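Local coordinates for DNA endonuclease I-CeuI (Chlamydomonas eugametos, PDB 2EX5), which cleaves DNA at a degenerate 17-19 base-pair target as a magnesium-dependent LAGLIDADG homing endonuclease, acting as a homodimer in intron homing, at residues P83-L97 / A117-L129. The protein carries 1 engineered substitution. Sequence-based numbering, arbitrary orientation.
Sequences PEFNVTRHVNGVKVL and ATLVLTIDNRQSL. Engineered in segment 83-97: Arg89 (natural residue Gln). With nucleotides of chain B; nucleotides of chain A.
The two inner strands of this subunit's four-stranded sheet, its half of the DNA-binding saddle of this LAGLIDADG endonuclease, pair where strand 83-90 runs antiparallel to strand 118-123. Phe85, Val87 and Arg89 exchange backbone hydrogen bonds in both directions with Ile123, Leu121 and Leu119, and Val91 N extends the ladder to Ala117 O. Glu84, Asn86, Thr88, Val120 and Thr122 face the DNA. The side chain of Glu84 is extended, with CG anti to the backbone N (chi1 176°), and it crosses Thr122 at an angle, with Thr122 CG2 3.6 Å from Glu84 CD. At its end Glu84 OE1 accepts a nearly straight bond from N4 of cytosine DC18 of chain B (2.9 Å, 165°); a water joins the same oxygen to Thr122 OG1, so one carboxylate oxygen is held by both a base and a solvent bridge. Beside them, Val120 CG1 packs on Asn86 CB at 3.7 Å.

In the LAGLIDADG fold the other face of such a sheet is covered by helices, and here Leu119 and Leu121 meet the start of helix 94-104. Leu119 CD2 fits against Val94 CG2 (3.6 Å) and Val91 CG2, while Leu97 CD2 reaches Leu119 CB. Farther along, Phe85 CD1 lies alongside Ile123 CD1, and Leu129 of helix 126-141 brings CD1 to within 3.5 Å of Phe85 CB.

Both ends meet phosphates. Engineered Arg89 bends at chi2 (56°), and its NH1 meets OP2 of DG15 of chain B at the guanidinium edge; His90 N grips that same oxygen at 2.7 Å. At the start of helix 126-141, Arg126 N donates to OP2 of DA5 of chain A (3.2 Å), an approach that the helix dipole probably assists.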
# COMPACT_ATOMS: atom_id res chain seq x y z
N PRO C 83 -4.71 -8.47 -19.89
CA PRO C 83 -4.73 -7.38 -18.91
C PRO C 83 -5.67 -7.69 -17.71
O PRO C 83 -6.79 -8.29 -17.87
CB PRO C 83 -5.28 -6.19 -19.73
CG PRO C 83 -6.12 -6.75 -20.76
CD PRO C 83 -5.65 -8.20 -21.00
N GLU C 84 -5.26 -7.23 -16.56
CA GLU C 84 -6.06 -7.41 -15.34
C GLU C 84 -5.75 -6.20 -14.47
O GLU C 84 -4.63 -5.77 -14.40
CB GLU C 84 -5.66 -8.69 -14.63
CG GLU C 84 -6.41 -8.89 -13.23
CD GLU C 84 -6.22 -10.26 -12.69
OE1 GLU C 84 -5.63 -10.38 -11.62
OE2 GLU C 84 -6.60 -11.29 -13.37
N PHE C 85 -6.77 -5.65 -13.80
CA PHE C 85 -6.59 -4.75 -12.64
C PHE C 85 -6.91 -5.49 -11.35
O PHE C 85 -7.91 -6.14 -11.32
CB PHE C 85 -7.56 -3.63 -12.85
CG PHE C 85 -7.77 -2.75 -11.62
CD1 PHE C 85 -8.90 -2.90 -10.81
CD2 PHE C 85 -6.86 -1.78 -11.32
CE1 PHE C 85 -9.07 -2.09 -9.66
CE2 PHE C 85 -7.02 -0.99 -10.17
CZ PHE C 85 -8.16 -1.14 -9.36
N ASN C 86 -6.17 -5.35 -10.24
CA ASN C 86 -6.66 -5.98 -9.01
C ASN C 86 -6.21 -5.16 -7.90
O ASN C 86 -5.26 -4.39 -8.10
CB ASN C 86 -6.22 -7.47 -8.73
CG ASN C 86 -4.70 -7.67 -8.57
OD1 ASN C 86 -4.13 -8.45 -9.27
ND2 ASN C 86 -4.06 -6.99 -7.65
N VAL C 87 -6.82 -5.40 -6.73
CA VAL C 87 -6.48 -4.72 -5.46
C VAL C 87 -6.69 -5.69 -4.34
O VAL C 87 -7.79 -6.17 -4.18
CB VAL C 87 -7.42 -3.51 -5.15
CG1 VAL C 87 -6.64 -2.37 -4.17
CG2 VAL C 87 -7.78 -2.90 -6.37
N THR C 88 -5.71 -5.78 -3.45
CA THR C 88 -5.55 -6.78 -2.46
C THR C 88 -5.53 -6.09 -1.13
O THR C 88 -5.04 -4.98 -0.98
CB THR C 88 -4.22 -7.52 -2.71
OG1 THR C 88 -4.26 -7.91 -4.08
CG2 THR C 88 -4.02 -8.72 -1.78
N ARG C 89 -6.22 -6.70 -0.18
CA ARG C 89 -6.25 -6.14 1.17
C ARG C 89 -6.72 -7.23 2.11
O ARG C 89 -7.62 -7.95 1.79
CB ARG C 89 -7.23 -4.98 1.19
CG ARG C 89 -7.23 -4.01 2.35
CD ARG C 89 -5.91 -3.25 2.76
NE ARG C 89 -6.20 -2.59 4.02
CZ ARG C 89 -5.94 -3.06 5.26
NH1 ARG C 89 -5.23 -4.15 5.45
NH2 ARG C 89 -6.32 -2.36 6.35
N HIS C 90 -6.10 -7.34 3.26
CA HIS C 90 -6.64 -8.13 4.34
C HIS C 90 -8.09 -7.76 4.60
O HIS C 90 -8.48 -6.56 4.56
CB HIS C 90 -5.79 -7.88 5.56
CG HIS C 90 -6.22 -8.64 6.77
ND1 HIS C 90 -5.51 -9.72 7.26
CD2 HIS C 90 -7.31 -8.53 7.55
CE1 HIS C 90 -6.10 -10.19 8.34
NE2 HIS C 90 -7.20 -9.49 8.53
N VAL C 91 -8.91 -8.77 4.85
CA VAL C 91 -10.30 -8.56 5.28
C VAL C 91 -10.59 -7.36 6.27
O VAL C 91 -11.53 -6.63 6.06
CB VAL C 91 -10.93 -9.83 5.82
CG1 VAL C 91 -10.39 -10.19 7.24
CG2 VAL C 91 -12.46 -9.58 5.87
N ASN C 92 -9.78 -7.12 7.30
CA ASN C 92 -9.96 -5.90 8.14
C ASN C 92 -10.01 -4.55 7.38
O ASN C 92 -10.46 -3.52 7.93
CB ASN C 92 -8.90 -5.74 9.26
CG ASN C 92 -8.71 -6.91 10.10
OD1 ASN C 92 -9.51 -7.86 10.07
ND2 ASN C 92 -7.57 -6.92 10.85
N GLY C 93 -9.62 -4.53 6.12
CA GLY C 93 -9.75 -3.34 5.30
C GLY C 93 -10.66 -3.40 4.10
O GLY C 93 -10.60 -2.51 3.22
N VAL C 94 -11.51 -4.42 4.03
CA VAL C 94 -12.59 -4.56 3.07
C VAL C 94 -13.38 -3.29 2.77
O VAL C 94 -13.84 -3.01 1.62
CB VAL C 94 -13.52 -5.76 3.49
CG1 VAL C 94 -14.36 -5.46 4.87
CG2 VAL C 94 -14.43 -6.22 2.34
N LYS C 95 -13.47 -2.43 3.75
CA LYS C 95 -14.21 -1.19 3.63
C LYS C 95 -13.75 -0.32 2.49
O LYS C 95 -14.55 0.14 1.68
CB LYS C 95 -14.15 -0.47 4.97
CG LYS C 95 -14.55 1.00 4.92
CD LYS C 95 -14.65 1.54 6.33
CE LYS C 95 -14.78 3.08 6.30
NZ LYS C 95 -15.25 3.30 4.98
N VAL C 96 -12.45 -0.09 2.38
CA VAL C 96 -11.86 0.54 1.15
C VAL C 96 -12.01 -0.27 -0.16
O VAL C 96 -12.16 0.29 -1.23
CB VAL C 96 -10.38 0.95 1.46
CG1 VAL C 96 -9.80 1.92 0.43
CG2 VAL C 96 -10.32 1.65 2.87
N LEU C 97 -11.93 -1.61 -0.09
CA LEU C 97 -12.28 -2.50 -1.25
C LEU C 97 -13.76 -2.27 -1.73
O LEU C 97 -14.08 -2.20 -2.93
CB LEU C 97 -12.09 -3.95 -0.73
CG LEU C 97 -10.89 -4.70 -1.30
CD1 LEU C 97 -9.68 -3.77 -1.44
CD2 LEU C 97 -10.60 -6.02 -0.63
N ALA C 117 -6.52 -14.56 5.35
CA ALA C 117 -7.71 -13.68 5.46
C ALA C 117 -7.65 -12.49 4.48
O ALA C 117 -8.41 -11.45 4.58
CB ALA C 117 -7.96 -13.28 6.93
N THR C 118 -6.82 -12.68 3.43
CA THR C 118 -6.85 -11.66 2.40
C THR C 118 -7.87 -11.71 1.28
O THR C 118 -8.20 -12.74 0.74
CB THR C 118 -5.48 -11.24 1.81
OG1 THR C 118 -5.37 -11.71 0.50
CG2 THR C 118 -4.32 -11.62 2.61
N LEU C 119 -8.27 -10.56 0.83
CA LEU C 119 -9.31 -10.49 -0.19
C LEU C 119 -8.73 -9.81 -1.41
O LEU C 119 -7.83 -9.07 -1.23
CB LEU C 119 -10.43 -9.61 0.43
CG LEU C 119 -11.69 -10.23 1.11
CD1 LEU C 119 -11.59 -11.74 1.67
CD2 LEU C 119 -12.52 -9.26 2.01
N VAL C 120 -9.26 -9.98 -2.62
CA VAL C 120 -8.72 -9.39 -3.82
C VAL C 120 -9.92 -8.91 -4.51
O VAL C 120 -10.89 -9.64 -4.61
CB VAL C 120 -7.94 -10.39 -4.72
CG1 VAL C 120 -7.42 -9.69 -5.98
CG2 VAL C 120 -6.79 -10.88 -4.00
N LEU C 121 -9.89 -7.68 -5.02
CA LEU C 121 -10.89 -7.21 -5.92
C LEU C 121 -10.29 -7.18 -7.33
O LEU C 121 -9.20 -6.65 -7.54
CB LEU C 121 -11.39 -5.82 -5.41
CG LEU C 121 -12.05 -4.78 -6.34
CD1 LEU C 121 -12.98 -5.27 -7.29
CD2 LEU C 121 -12.76 -3.82 -5.49
N THR C 122 -10.98 -7.77 -8.29
CA THR C 122 -10.51 -7.92 -9.72
C THR C 122 -11.45 -7.33 -10.74
O THR C 122 -12.67 -7.53 -10.65
CB THR C 122 -10.28 -9.47 -10.06
OG1 THR C 122 -9.42 -10.06 -9.04
CG2 THR C 122 -9.57 -9.71 -11.38
N ILE C 123 -10.91 -6.61 -11.69
CA ILE C 123 -11.59 -6.30 -12.91
C ILE C 123 -10.74 -6.72 -14.08
O ILE C 123 -9.62 -6.16 -14.28
CB ILE C 123 -11.85 -4.76 -13.00
CG1 ILE C 123 -12.85 -4.34 -11.83
CG2 ILE C 123 -12.30 -4.42 -14.46
CD1 ILE C 123 -12.91 -2.86 -11.39
N ASP C 124 -11.26 -7.65 -14.89
CA ASP C 124 -10.62 -8.18 -16.12
C ASP C 124 -11.40 -7.93 -17.42
O ASP C 124 -10.85 -8.02 -18.52
CB ASP C 124 -10.36 -9.69 -15.97
CG ASP C 124 -11.64 -10.51 -15.76
OD1 ASP C 124 -12.52 -10.56 -16.63
OD2 ASP C 124 -11.71 -11.22 -14.74
N ASN C 125 -12.69 -7.56 -17.31
CA ASN C 125 -13.48 -7.28 -18.48
C ASN C 125 -12.88 -6.07 -19.15
O ASN C 125 -12.65 -5.05 -18.53
CB ASN C 125 -14.95 -7.01 -18.12
CG ASN C 125 -15.76 -6.56 -19.33
OD1 ASN C 125 -16.37 -7.35 -19.98
ND2 ASN C 125 -15.74 -5.28 -19.64
N ARG C 126 -12.58 -6.19 -20.43
CA ARG C 126 -11.79 -5.16 -21.09
C ARG C 126 -12.57 -3.88 -21.27
O ARG C 126 -11.93 -2.84 -21.23
CB ARG C 126 -11.18 -5.67 -22.39
CG ARG C 126 -9.85 -6.48 -22.11
CD ARG C 126 -9.51 -7.42 -23.20
NE ARG C 126 -9.84 -6.81 -24.48
CZ ARG C 126 -9.79 -7.44 -25.63
NH1 ARG C 126 -10.22 -6.87 -26.75
NH2 ARG C 126 -9.33 -8.68 -25.65
N GLN C 127 -13.92 -3.92 -21.37
CA GLN C 127 -14.69 -2.65 -21.53
C GLN C 127 -14.64 -1.93 -20.22
O GLN C 127 -14.38 -0.74 -20.19
CB GLN C 127 -16.21 -2.79 -21.76
CG GLN C 127 -16.85 -3.69 -22.75
CD GLN C 127 -18.44 -3.49 -22.70
OE1 GLN C 127 -19.07 -3.26 -23.73
NE2 GLN C 127 -19.06 -3.56 -21.45
N SER C 128 -14.95 -2.60 -19.13
CA SER C 128 -14.78 -2.03 -17.78
C SER C 128 -13.41 -1.36 -17.52
O SER C 128 -13.30 -0.36 -16.87
CB SER C 128 -14.93 -3.11 -16.74
OG SER C 128 -16.09 -3.84 -16.91
N LEU C 129 -12.35 -2.01 -17.95
CA LEU C 129 -10.98 -1.58 -17.73
C LEU C 129 -10.80 -0.26 -18.49
O LEU C 129 -10.28 0.73 -17.99
CB LEU C 129 -10.08 -2.74 -18.29
CG LEU C 129 -9.19 -3.66 -17.43
CD1 LEU C 129 -9.36 -3.62 -15.89
CD2 LEU C 129 -8.80 -4.97 -18.03
P DG B 15 -2.46 -5.96 3.29
OP1 DG B 15 -1.74 -4.62 3.28
OP2 DG B 15 -3.79 -6.09 3.93
O5' DG B 15 -2.66 -6.13 1.69
C5' DG B 15 -1.88 -6.67 0.68
C4' DG B 15 -0.52 -6.08 0.44
O4' DG B 15 0.12 -7.36 0.55
C3' DG B 15 -0.29 -5.53 -0.99
O3' DG B 15 0.88 -4.79 -0.86
C2' DG B 15 -0.22 -6.79 -1.78
C1' DG B 15 0.51 -7.66 -0.75
N9 DG B 15 0.44 -9.10 -0.85
C8 DG B 15 -0.58 -9.92 -0.42
N7 DG B 15 -0.38 -11.16 -0.66
C5 DG B 15 0.91 -11.17 -1.25
C6 DG B 15 1.66 -12.24 -1.68
O6 DG B 15 1.28 -13.37 -1.55
N1 DG B 15 2.90 -11.98 -2.23
C2 DG B 15 3.35 -10.70 -2.34
N2 DG B 15 4.58 -10.62 -2.84
N3 DG B 15 2.68 -9.59 -1.92
C4 DG B 15 1.45 -9.92 -1.39
P DA A 5 -13.48 -9.68 -22.11
OP1 DA A 5 -14.10 -8.84 -23.18
OP2 DA A 5 -12.24 -9.21 -21.47
O5' DA A 5 -14.60 -10.15 -21.06
C5' DA A 5 -15.60 -10.95 -21.63
C4' DA A 5 -16.25 -11.82 -20.60
O4' DA A 5 -15.59 -13.09 -20.74
C3' DA A 5 -16.19 -11.48 -19.10
O3' DA A 5 -17.40 -11.87 -18.45
C2' DA A 5 -15.05 -12.37 -18.55
C1' DA A 5 -15.14 -13.58 -19.46
N9 DA A 5 -13.90 -14.29 -19.79
C8 DA A 5 -12.82 -13.81 -20.50
N7 DA A 5 -11.92 -14.75 -20.73
C5 DA A 5 -12.43 -15.91 -20.17
C6 DA A 5 -11.88 -17.23 -20.03
N6 DA A 5 -10.67 -17.61 -20.52
N1 DA A 5 -12.68 -18.10 -19.43
C2 DA A 5 -13.87 -17.70 -18.91
N3 DA A 5 -14.48 -16.51 -18.93
C4 DA A 5 -13.69 -15.64 -19.59
P DC B 18 3.70 -8.69 -13.71
OP1 DC B 18 4.94 -9.29 -14.23
OP2 DC B 18 3.42 -7.28 -13.99
O5' DC B 18 2.40 -9.39 -14.30
C5' DC B 18 2.15 -10.71 -14.88
C4' DC B 18 2.46 -11.88 -13.93
O4' DC B 18 1.68 -11.75 -12.73
C3' DC B 18 2.08 -13.26 -14.44
O3' DC B 18 3.19 -13.79 -15.15
C2' DC B 18 1.71 -14.11 -13.20
C1' DC B 18 1.19 -13.01 -12.30
N1 DC B 18 -0.34 -12.83 -11.98
C2 DC B 18 -0.92 -13.86 -11.26
O2 DC B 18 -0.15 -14.79 -11.10
N3 DC B 18 -2.24 -13.82 -10.83
C4 DC B 18 -2.92 -12.71 -11.09
N4 DC B 18 -4.19 -12.73 -10.66
C5 DC B 18 -2.38 -11.62 -11.84
C6 DC B 18 -1.07 -11.70 -12.29
O HOH W 1 -8.54 -9.38 -19.11
O HOH W 2 -6.88 -11.52 -9.35